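PDB 6VBK: Lon211 from Mycobacterium tuberculosis, which is the N-terminal domain of the ATP-dependent protease Lon and probably takes part in recognising and binding protein substrates. Local coordinates for residues L14-L19 with L119-T124; V24-V29 with V103-I108; K63-L68 with G80-I85. All coordinates share one frame; numbering follows the deposited sequence.

Interaction 1. Residues L14-L19 with L119-T124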
loop_
_atom_site.group_PDB
_atom_site.type_symbol
_atom_site.label_atom_id
_atom_site.label_comp_id
_atom_site.label_asym_id
_atom_site.label_seq_id
_atom_site.Cartn_x
_atom_site.Cartn_y
_atom_site.Cartn_z
ATOM N N LEU B 14 -2.575 -10.733 -6.242
ATOM C CA LEU B 14 -2.654 -12.180 -6.116
ATOM C C LEU B 14 -3.717 -12.731 -7.053
ATOM O O LEU B 14 -4.708 -12.049 -7.343
ATOM C CB LEU B 14 -2.985 -12.597 -4.675
ATOM C CG LEU B 14 -2.005 -12.158 -3.586
ATOM C CD1 LEU B 14 -2.617 -12.358 -2.211
ATOM C CD2 LEU B 14 -0.693 -12.917 -3.712
ATOM N N PRO B 15 -3.541 -13.959 -7.538
ATOM C CA PRO B 15 -4.608 -14.603 -8.312
ATOM C C PRO B 15 -5.692 -15.138 -7.391
ATOM O O PRO B 15 -5.415 -15.665 -6.311
ATOM C CB PRO B 15 -3.878 -15.737 -9.039
ATOM C CG PRO B 15 -2.757 -16.090 -8.121
ATOM C CD PRO B 15 -2.341 -14.809 -7.436
ATOM N N VAL B 16 -6.939 -14.996 -7.829
ATOM C CA VAL B 16 -8.082 -15.396 -7.016
ATOM C C VAL B 16 -8.341 -16.884 -7.209
ATOM O O VAL B 16 -8.595 -17.343 -8.328
ATOM C CB VAL B 16 -9.328 -14.572 -7.367
ATOM C CG1 VAL B 16 -10.547 -15.134 -6.654
ATOM C CG2 VAL B 16 -9.119 -13.116 -6.996
ATOM N N LEU B 17 -8.269 -17.628 -6.106
ATOM C CA LEU B 17 -8.603 -19.073 -6.130
ATOM C C LEU B 17 -9.969 -19.199 -5.455
ATOM O O LEU B 17 -10.021 -19.166 -4.221
ATOM C CB LEU B 17 -7.526 -19.875 -5.396
ATOM C CG LEU B 17 -7.473 -21.360 -5.748
ATOM C CD1 LEU B 17 -6.125 -21.960 -5.383
ATOM C CD2 LEU B 17 -8.600 -22.116 -5.068
ATOM N N PRO B 18 -11.078 -19.251 -6.221
ATOM C CA PRO B 18 -12.416 -19.310 -5.637
ATOM C C PRO B 18 -12.734 -20.635 -4.936
ATOM O O PRO B 18 -12.365 -21.671 -5.441
ATOM C CB PRO B 18 -13.329 -19.143 -6.859
ATOM C CG PRO B 18 -12.517 -19.704 -7.997
ATOM C CD PRO B 18 -11.097 -19.291 -7.680
ATOM N N LEU B 19 -13.413 -20.539 -3.791
ATOM C CA LEU B 19 -13.841 -21.720 -2.998
ATOM C C LEU B 19 -15.373 -21.779 -3.023
ATOM O O LEU B 19 -16.003 -20.936 -2.358
ATOM C CB LEU B 19 -13.320 -21.569 -1.566
ATOM C CG LEU B 19 -11.821 -21.305 -1.437
ATOM C CD1 LEU B 19 -11.440 -21.054 0.011
ATOM C CD2 LEU B 19 -11.018 -22.462 -2.006
ATOM N N LEU B 119 -7.969 -14.784 -12.549
ATOM C CA LEU B 119 -8.393 -13.429 -12.226
ATOM C C LEU B 119 -7.489 -12.850 -11.147
ATOM O O LEU B 119 -7.254 -13.485 -10.113
ATOM C CB LEU B 119 -9.849 -13.424 -11.763
ATOM C CG LEU B 119 -10.379 -12.131 -11.139
ATOM C CD1 LEU B 119 -10.269 -10.967 -12.113
ATOM C CD2 LEU B 119 -11.816 -12.318 -10.679
ATOM N N TRP B 120 -6.980 -11.646 -11.389
ATOM C CA TRP B 120 -6.075 -10.975 -10.470
ATOM C C TRP B 120 -6.777 -9.797 -9.809
ATOM O O TRP B 120 -7.520 -9.058 -10.462
ATOM C CB TRP B 120 -4.817 -10.491 -11.196
ATOM C CG TRP B 120 -3.935 -11.601 -11.676
ATOM C CD1 TRP B 120 -4.090 -12.340 -12.813
ATOM C CD2 TRP B 120 -2.753 -12.095 -11.036
ATOM N NE1 TRP B 120 -3.080 -13.265 -12.918
ATOM C CE2 TRP B 120 -2.245 -13.135 -11.839
ATOM C CE3 TRP B 120 -2.076 -11.759 -9.860
ATOM C CZ2 TRP B 120 -1.093 -13.841 -11.503
ATOM C CZ3 TRP B 120 -0.930 -12.460 -9.531
ATOM C CH2 TRP B 120 -0.452 -13.489 -10.348
ATOM N N VAL B 121 -6.541 -9.631 -8.507
ATOM C CA VAL B 121 -7.076 -8.511 -7.745
ATOM C C VAL B 121 -5.966 -7.942 -6.873
ATOM O O VAL B 121 -4.993 -8.622 -6.538
ATOM C CB VAL B 121 -8.287 -8.907 -6.867
ATOM C CG1 VAL B 121 -9.415 -9.470 -7.722
ATOM C CG2 VAL B 121 -7.868 -9.902 -5.796
ATOM N N GLU B 122 -6.118 -6.673 -6.514
ATOM C CA GLU B 122 -5.233 -6.042 -5.548
ATOM C C GLU B 122 -5.790 -6.225 -4.144
ATOM O O GLU B 122 -7.006 -6.226 -3.931
ATOM C CB GLU B 122 -5.055 -4.554 -5.855
ATOM C CG GLU B 122 -4.286 -4.278 -7.137
ATOM C CD GLU B 122 -4.094 -2.796 -7.394
ATOM O OE1 GLU B 122 -4.664 -1.982 -6.638
ATOM O OE2 GLU B 122 -3.373 -2.447 -8.351
ATOM N N GLY B 123 -4.887 -6.387 -3.181
ATOM C CA GLY B 123 -5.300 -6.630 -1.812
ATOM C C GLY B 123 -4.298 -6.086 -0.819
ATOM O O GLY B 123 -3.139 -5.816 -1.152
ATOM N N THR B 124 -4.759 -5.939 0.421
ATOM C CA THR B 124 -3.958 -5.379 1.502
ATOM C C THR B 124 -3.940 -6.356 2.667
ATOM O O THR B 124 -5.000 -6.752 3.161
ATOM C CB THR B 124 -4.511 -4.026 1.953
ATOM O OG1 THR B 124 -4.463 -3.105 0.859
ATOM C CG2 THR B 124 -3.694 -3.477 3.112
HETATM O O HOH W 1 -9.296 -16.769 -11.007
#
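Trp-120 has CG anti to its carbonyl carbon (chi1 -68°), and chi2 of 81° turns the indole so that one face lies against Pro-15. The two side chains run side by side and point the same way. Pro-15 CD sits over the six-membered ring of Trp-120, 3.9 Å from its centroid, in a CH-pi contact. Within this pair of side chains the nearest atoms are Pro-15 CD and Trp-120 CZ3, 3.4 Å apart. The ring is also held at its polar end, since Trp-120 NE1 donates to the carbonyl of Pro-115. Ala-50 of helix 38-50 packs on the indole as well.

The backbones pair as antiparallel strands. Leu-14 and Val-121 form a hydrogen-bonded pair, with Leu-14 N to Val-121 O and Val-121 N to Leu-14 O both 3.2 Å. Pro-15 and Trp-120 are the next, non-hydrogen-bonded pair. A shorter bond follows, Val-16 N to Leu-119 O at 2.8 Å. Beyond it the strands diverge, and a water bridges them by donating to Val-16 O and accepting from Leu-119 N.

On the face of Leu-14 and Val-121 the valines meet. Val-16 CG2 reaches Val-121 CG2 at 3.7 Å, and the two side chains cross at about a right angle.

Pro-15 has no N-H to give, but it stands where this pairing asks for none. Its CD, next to the nitrogen, probably offers a slightly polarised C-H to the indole face. The contact therefore joins a short ladder of backbone bonds to an aromatic cover on one face and aliphatic packing on the other.

Interaction 2. Residues V24-V29 with V103-I108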
loop_
_atom_site.group_PDB
_atom_site.type_symbol
_atom_site.label_atom_id
_atom_site.label_comp_id
_atom_site.label_asym_id
_atom_site.label_seq_id
_atom_site.Cartn_x
_atom_site.Cartn_y
_atom_site.Cartn_z
ATOM N N VAL B 24 -11.273 -20.946 3.988
ATOM C CA VAL B 24 -9.910 -21.195 4.535
ATOM C C VAL B 24 -9.502 -19.969 5.355
ATOM O O VAL B 24 -9.352 -18.884 4.768
ATOM C CB VAL B 24 -8.897 -21.495 3.416
ATOM C CG1 VAL B 24 -7.506 -21.734 3.975
ATOM C CG2 VAL B 24 -9.341 -22.672 2.566
ATOM N N LEU B 25 -9.362 -20.143 6.669
ATOM C CA LEU B 25 -8.967 -19.055 7.546
ATOM C C LEU B 25 -7.467 -19.092 7.792
ATOM O O LEU B 25 -6.819 -20.122 7.585
ATOM C CB LEU B 25 -9.720 -19.151 8.879
ATOM C CG LEU B 25 -11.241 -19.020 8.789
ATOM C CD1 LEU B 25 -11.881 -19.189 10.157
ATOM C CD2 LEU B 25 -11.626 -17.683 8.176
ATOM N N PRO B 26 -6.873 -17.972 8.208
ATOM C CA PRO B 26 -5.444 -17.985 8.544
ATOM C C PRO B 26 -5.142 -19.010 9.627
ATOM O O PRO B 26 -5.871 -19.138 10.613
ATOM C CB PRO B 26 -5.184 -16.556 9.030
ATOM C CG PRO B 26 -6.214 -15.737 8.326
ATOM C CD PRO B 26 -7.435 -16.609 8.241
ATOM N N GLY B 27 -4.055 -19.756 9.426
ATOM C CA GLY B 27 -3.669 -20.811 10.334
ATOM C C GLY B 27 -4.154 -22.194 9.954
ATOM O O GLY B 27 -3.734 -23.172 10.585
ATOM N N MET B 28 -5.018 -22.310 8.949
ATOM C CA MET B 28 -5.537 -23.600 8.518
ATOM C C MET B 28 -4.714 -24.147 7.358
ATOM O O MET B 28 -4.099 -23.398 6.595
ATOM C CB MET B 28 -7.004 -23.484 8.096
ATOM C CG MET B 28 -7.964 -23.106 9.215
ATOM S SD MET B 28 -9.642 -22.799 8.616
ATOM C CE MET B 28 -10.041 -24.370 7.853
ATOM N N VAL B 29 -4.711 -25.472 7.231
ATOM C CA VAL B 29 -4.071 -26.155 6.114
ATOM C C VAL B 29 -5.056 -27.186 5.581
ATOM O O VAL B 29 -5.558 -28.024 6.341
ATOM C CB VAL B 29 -2.734 -26.808 6.516
ATOM C CG1 VAL B 29 -2.879 -27.631 7.789
ATOM C CG2 VAL B 29 -2.190 -27.656 5.379
ATOM N N VAL B 103 -2.460 -17.990 5.518
ATOM C CA VAL B 103 -1.442 -17.171 6.175
ATOM C C VAL B 103 -2.069 -15.980 6.899
ATOM O O VAL B 103 -1.929 -15.838 8.116
ATOM C CB VAL B 103 -0.367 -16.706 5.166
ATOM C CG1 VAL B 103 0.687 -15.821 5.842
ATOM C CG2 VAL B 103 0.292 -17.898 4.489
ATOM N N SER B 104 -2.756 -15.104 6.164
ATOM C CA SER B 104 -3.264 -13.868 6.750
ATOM C C SER B 104 -4.482 -13.377 5.976
ATOM O O SER B 104 -4.772 -13.837 4.868
ATOM C CB SER B 104 -2.173 -12.790 6.783
ATOM O OG SER B 104 -1.646 -12.554 5.487
ATOM N N ARG B 105 -5.191 -12.421 6.571
ATOM C CA ARG B 105 -6.353 -11.834 5.922
ATOM C C ARG B 105 -5.927 -10.733 4.963
ATOM O O ARG B 105 -5.019 -9.948 5.254
ATOM C CB ARG B 105 -7.330 -11.282 6.960
ATOM C CG ARG B 105 -8.041 -12.359 7.752
ATOM C CD ARG B 105 -8.940 -11.771 8.821
ATOM N NE ARG B 105 -9.893 -12.759 9.315
ATOM C CZ ARG B 105 -9.613 -13.670 10.241
ATOM N NH1 ARG B 105 -8.403 -13.723 10.780
ATOM N NH2 ARG B 105 -10.545 -14.531 10.626
ATOM N N VAL B 106 -6.585 -10.684 3.808
ATOM C CA VAL B 106 -6.277 -9.715 2.764
ATOM C C VAL B 106 -7.573 -9.021 2.368
ATOM O O VAL B 106 -8.537 -9.685 1.965
ATOM C CB VAL B 106 -5.619 -10.373 1.540
ATOM C CG1 VAL B 106 -5.290 -9.327 0.491
ATOM C CG2 VAL B 106 -4.364 -11.130 1.950
ATOM N N ARG B 107 -7.601 -7.695 2.487
ATOM C CA ARG B 107 -8.767 -6.917 2.089
ATOM C C ARG B 107 -8.772 -6.752 0.574
ATOM O O ARG B 107 -7.877 -6.114 0.010
ATOM C CB ARG B 107 -8.768 -5.556 2.782
ATOM C CG ARG B 107 -9.885 -4.632 2.322
ATOM C CD ARG B 107 -10.287 -3.655 3.416
ATOM N NE ARG B 107 -10.852 -4.347 4.572
ATOM C CZ ARG B 107 -12.127 -4.705 4.679
ATOM N NH1 ARG B 107 -12.977 -4.436 3.696
ATOM N NH2 ARG B 107 -12.554 -5.333 5.765
ATOM N N ILE B 108 -9.782 -7.323 -0.081
ATOM C CA ILE B 108 -9.832 -7.330 -1.538
ATOM C C ILE B 108 -10.201 -5.940 -2.035
ATOM O O ILE B 108 -11.231 -5.377 -1.646
ATOM C CB ILE B 108 -10.824 -8.383 -2.046
ATOM C CG1 ILE B 108 -10.331 -9.784 -1.686
ATOM C CG2 ILE B 108 -11.024 -8.247 -3.548
ATOM C CD1 ILE B 108 -11.225 -10.888 -2.180
#
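A type II beta turn from Leu-25 to Met-28, in the loop between strands 9-19 and 29-33, packs against strand 96-112. Pro-26 and Gly-27 are its two central residues. Gly-27 has a positive phi of 95°, as expected at the third position of such a turn. The turn is closed by the bond from Met-28 N to Leu-25 O, 3.1 Å long. Leu-25 N also makes a weak hydrogen bond to Met-28 SD.

Pro-26 carries most of the contact. Pro-26 CB lies 3.5 Å from Val-103 O. Pro-26 CG rests on the backbone of Ser-104, 3.8 Å from Ser-104 C. The side chains of Pro-26 and Arg-105 cross at about a right angle. Pro-26 CD stands 3.9 Å above the guanidinium plane of Arg-105, over one face but displaced toward the rim. The arginine chain is extended from CG to NE, and this brings its head alongside the proline. Leu-25 CD2 adds a looser contact, 4.1 Å from Arg-105 NH2.

No hydrogen bond joins the two segments directly, but Gly-27 and Met-28 tie the turn to the same strand through the backbone of Gly-102. The proline touches one face of the guanidinium, while its N-H groups bond elsewhere. Arg-105 NH2 forms a salt bridge with Asp-173 and a hydrogen bond to the carbonyl of Val-189, and NE donates to that of Leu-190.

These partners lie on the helical part of the chain, on helices 168-173 and 183-191. Leu-25 also packs on Val-189 and Leu-190. Strand 96-112 pairs with strand 79-88, Val-103 and Ser-104 bonding to the backbone of Leu-82, so the turn and Arg-105 sit where the beta sheet meets the helices.

Interaction 3. Residues K63-L68 with G80-I85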
loop_
_atom_site.group_PDB
_atom_site.type_symbol
_atom_site.label_atom_id
_atom_site.label_comp_id
_atom_site.label_asym_id
_atom_site.label_seq_id
_atom_site.Cartn_x
_atom_site.Cartn_y
_atom_site.Cartn_z
ATOM N N LYS B 63 7.375 -20.619 -3.118
ATOM C CA LYS B 63 6.081 -21.281 -3.086
ATOM C C LYS B 63 5.017 -20.380 -3.711
ATOM O O LYS B 63 5.018 -19.166 -3.478
ATOM C CB LYS B 63 5.687 -21.627 -1.650
ATOM C CG LYS B 63 6.684 -22.502 -0.906
ATOM C CD LYS B 63 6.605 -23.951 -1.356
ATOM C CE LYS B 63 7.426 -24.854 -0.447
ATOM N NZ LYS B 63 6.962 -24.789 0.967
ATOM N N PRO B 64 4.108 -20.937 -4.511
ATOM C CA PRO B 64 3.057 -20.109 -5.116
ATOM C C PRO B 64 2.153 -19.489 -4.060
ATOM O O PRO B 64 1.851 -20.101 -3.034
ATOM C CB PRO B 64 2.291 -21.102 -5.998
ATOM C CG PRO B 64 3.267 -22.213 -6.258
ATOM C CD PRO B 64 4.076 -22.323 -5.003
ATOM N N ARG B 65 1.724 -18.256 -4.321
ATOM C CA ARG B 65 0.845 -17.515 -3.426
ATOM C C ARG B 65 -0.475 -17.242 -4.131
ATOM O O ARG B 65 -0.492 -16.679 -5.231
ATOM C CB ARG B 65 1.496 -16.202 -2.979
ATOM C CG ARG B 65 2.711 -16.388 -2.084
ATOM C CD ARG B 65 3.615 -15.166 -2.115
ATOM N NE ARG B 65 2.910 -13.942 -1.749
ATOM C CZ ARG B 65 2.875 -13.438 -0.520
ATOM N NH1 ARG B 65 3.506 -14.053 0.472
ATOM N NH2 ARG B 65 2.208 -12.319 -0.279
ATOM N N VAL B 66 -1.578 -17.641 -3.499
ATOM C CA VAL B 66 -2.912 -17.444 -4.050
ATOM C C VAL B 66 -3.770 -16.727 -3.018
ATOM O O VAL B 66 -3.431 -16.650 -1.835
ATOM C CB VAL B 66 -3.578 -18.772 -4.468
ATOM C CG1 VAL B 66 -2.765 -19.462 -5.551
ATOM C CG2 VAL B 66 -3.749 -19.683 -3.262
ATOM N N LEU B 67 -4.898 -16.200 -3.484
ATOM C CA LEU B 67 -5.884 -15.558 -2.621
ATOM C C LEU B 67 -7.120 -16.447 -2.573
ATOM O O LEU B 67 -7.878 -16.524 -3.547
ATOM C CB LEU B 67 -6.226 -14.155 -3.119
ATOM C CG LEU B 67 -7.084 -13.327 -2.160
ATOM C CD1 LEU B 67 -6.419 -13.221 -0.795
ATOM C CD2 LEU B 67 -7.356 -11.947 -2.734
ATOM N N LEU B 68 -7.314 -17.122 -1.443
ATOM C CA LEU B 68 -8.445 -18.024 -1.256
ATOM C C LEU B 68 -9.668 -17.199 -0.876
ATOM O O LEU B 68 -9.761 -16.696 0.250
ATOM C CB LEU B 68 -8.115 -19.060 -0.187
ATOM C CG LEU B 68 -6.787 -19.794 -0.388
ATOM C CD1 LEU B 68 -6.346 -20.455 0.902
ATOM C CD2 LEU B 68 -6.897 -20.821 -1.505
ATOM N N GLY B 80 -10.167 -12.059 1.468
ATOM C CA GLY B 80 -9.680 -13.386 1.175
ATOM C C GLY B 80 -8.566 -13.773 2.135
ATOM O O GLY B 80 -8.099 -12.977 2.948
ATOM N N THR B 81 -8.147 -15.029 2.030
ATOM C CA THR B 81 -7.053 -15.558 2.834
ATOM C C THR B 81 -5.837 -15.754 1.941
ATOM O O THR B 81 -5.905 -16.486 0.948
ATOM C CB THR B 81 -7.438 -16.877 3.504
ATOM O OG1 THR B 81 -8.572 -16.672 4.354
ATOM C CG2 THR B 81 -6.282 -17.404 4.338
ATOM N N LEU B 82 -4.738 -15.089 2.286
ATOM C CA LEU B 82 -3.474 -15.332 1.606
ATOM C C LEU B 82 -3.057 -16.780 1.818
ATOM O O LEU B 82 -2.865 -17.219 2.956
ATOM C CB LEU B 82 -2.400 -14.379 2.130
ATOM C CG LEU B 82 -0.970 -14.609 1.633
ATOM C CD1 LEU B 82 -0.912 -14.570 0.115
ATOM C CD2 LEU B 82 -0.013 -13.587 2.235
ATOM N N GLY B 83 -2.935 -17.524 0.730
ATOM C CA GLY B 83 -2.625 -18.944 0.790
ATOM C C GLY B 83 -1.283 -19.245 0.154
ATOM O O GLY B 83 -0.943 -18.683 -0.890
ATOM N N VAL B 84 -0.526 -20.133 0.790
ATOM C CA VAL B 84 0.756 -20.601 0.275
ATOM C C VAL B 84 0.583 -22.049 -0.157
ATOM O O VAL B 84 0.236 -22.911 0.661
ATOM C CB VAL B 84 1.874 -20.465 1.320
ATOM C CG1 VAL B 84 3.122 -21.196 0.856
ATOM C CG2 VAL B 84 2.181 -18.999 1.580
ATOM N N ILE B 85 0.810 -22.315 -1.442
ATOM C CA ILE B 85 0.748 -23.675 -1.962
ATOM C C ILE B 85 1.944 -24.441 -1.413
ATOM O O ILE B 85 3.071 -24.284 -1.894
ATOM C CB ILE B 85 0.726 -23.693 -3.502
ATOM C CG1 ILE B 85 -0.470 -22.895 -4.027
ATOM C CG2 ILE B 85 0.678 -25.125 -4.018
ATOM C CD1 ILE B 85 -1.814 -23.480 -3.646
#
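The guanidinium of Arg-65 has Leu-82 against one face. Leu-82 CD1 stands 3.8 Å above its plane, offset toward the rim, and Leu-82 CD2 comes to 3.6 Å from Arg-65 NH2. The arginine chain bends at chi3 (56°), which lays its head over this leucine, two residues along the neighbouring strand from Val-84, its directly paired residue.

Beneath these side chains runs a regular antiparallel ladder. Val-66 and Gly-83 form a hydrogen-bonded pair, with Gly-83 N to Val-66 O at 2.8 Å and Val-66 N to Gly-83 O at 2.9 Å. Leu-68 and Thr-81 pair in the same way. A further bond, Ile-85 N to Pro-64 O at 2.9 Å, extends the ladder past the start of strand 65-70.

Gly-83 has no side chain on the face of Val-66 and Leu-68, and Leu-68 CD1 takes up that place, 4.0 Å from Gly-83 CA. Leu-67 CD1 packs on the backbone of Gly-80 at its carbonyl carbon. Pro-64 CB packs on Ile-85 CG1 at 3.8 Å, and Lys-63 lays its CB against Val-84 CG1 at 3.6 Å.

The two strands form a beta hairpin in the wall of a curled, closed sheet, consistent with the PUA-like barrel of the Lon substrate-binding domain. On either flank, strand 65-70 pairs with strand 9-19 through Leu-67, and strand 79-88 with strand 96-112 through Gly-80 and Leu-82. Leu-67 and Leu-82 face Leu-14 on one side. On the other, Val-66 meets Ala-47 of helix 38-50, which also touches Pro-64, while Leu-68 and Thr-81 meet the loop residues Val-24 and Pro-26.

All three contacts reach one curled sheet. Interactions 1 and 3 are buried and rest on backbone pairing; interaction 2 is partly buried and has no hydrogen bond across it. Interaction 3 is the longest ladder and buries the most surface. Interaction 1 pairs only briefly and adds an aromatic cover. Interaction 2 sets a turn against strand 96-112 and the head of an arginine that bonds to helices. Strands 9-19 and 65-70 join interactions 1 and 3 through Leu-17 N to Leu-67 O, 2.8 Å. Val-103 N to Leu-82 O, 2.7 Å, joins interactions 2 and 3. Thr-124 O probably accepts from Arg-107 N, linking interactions 1 and 2.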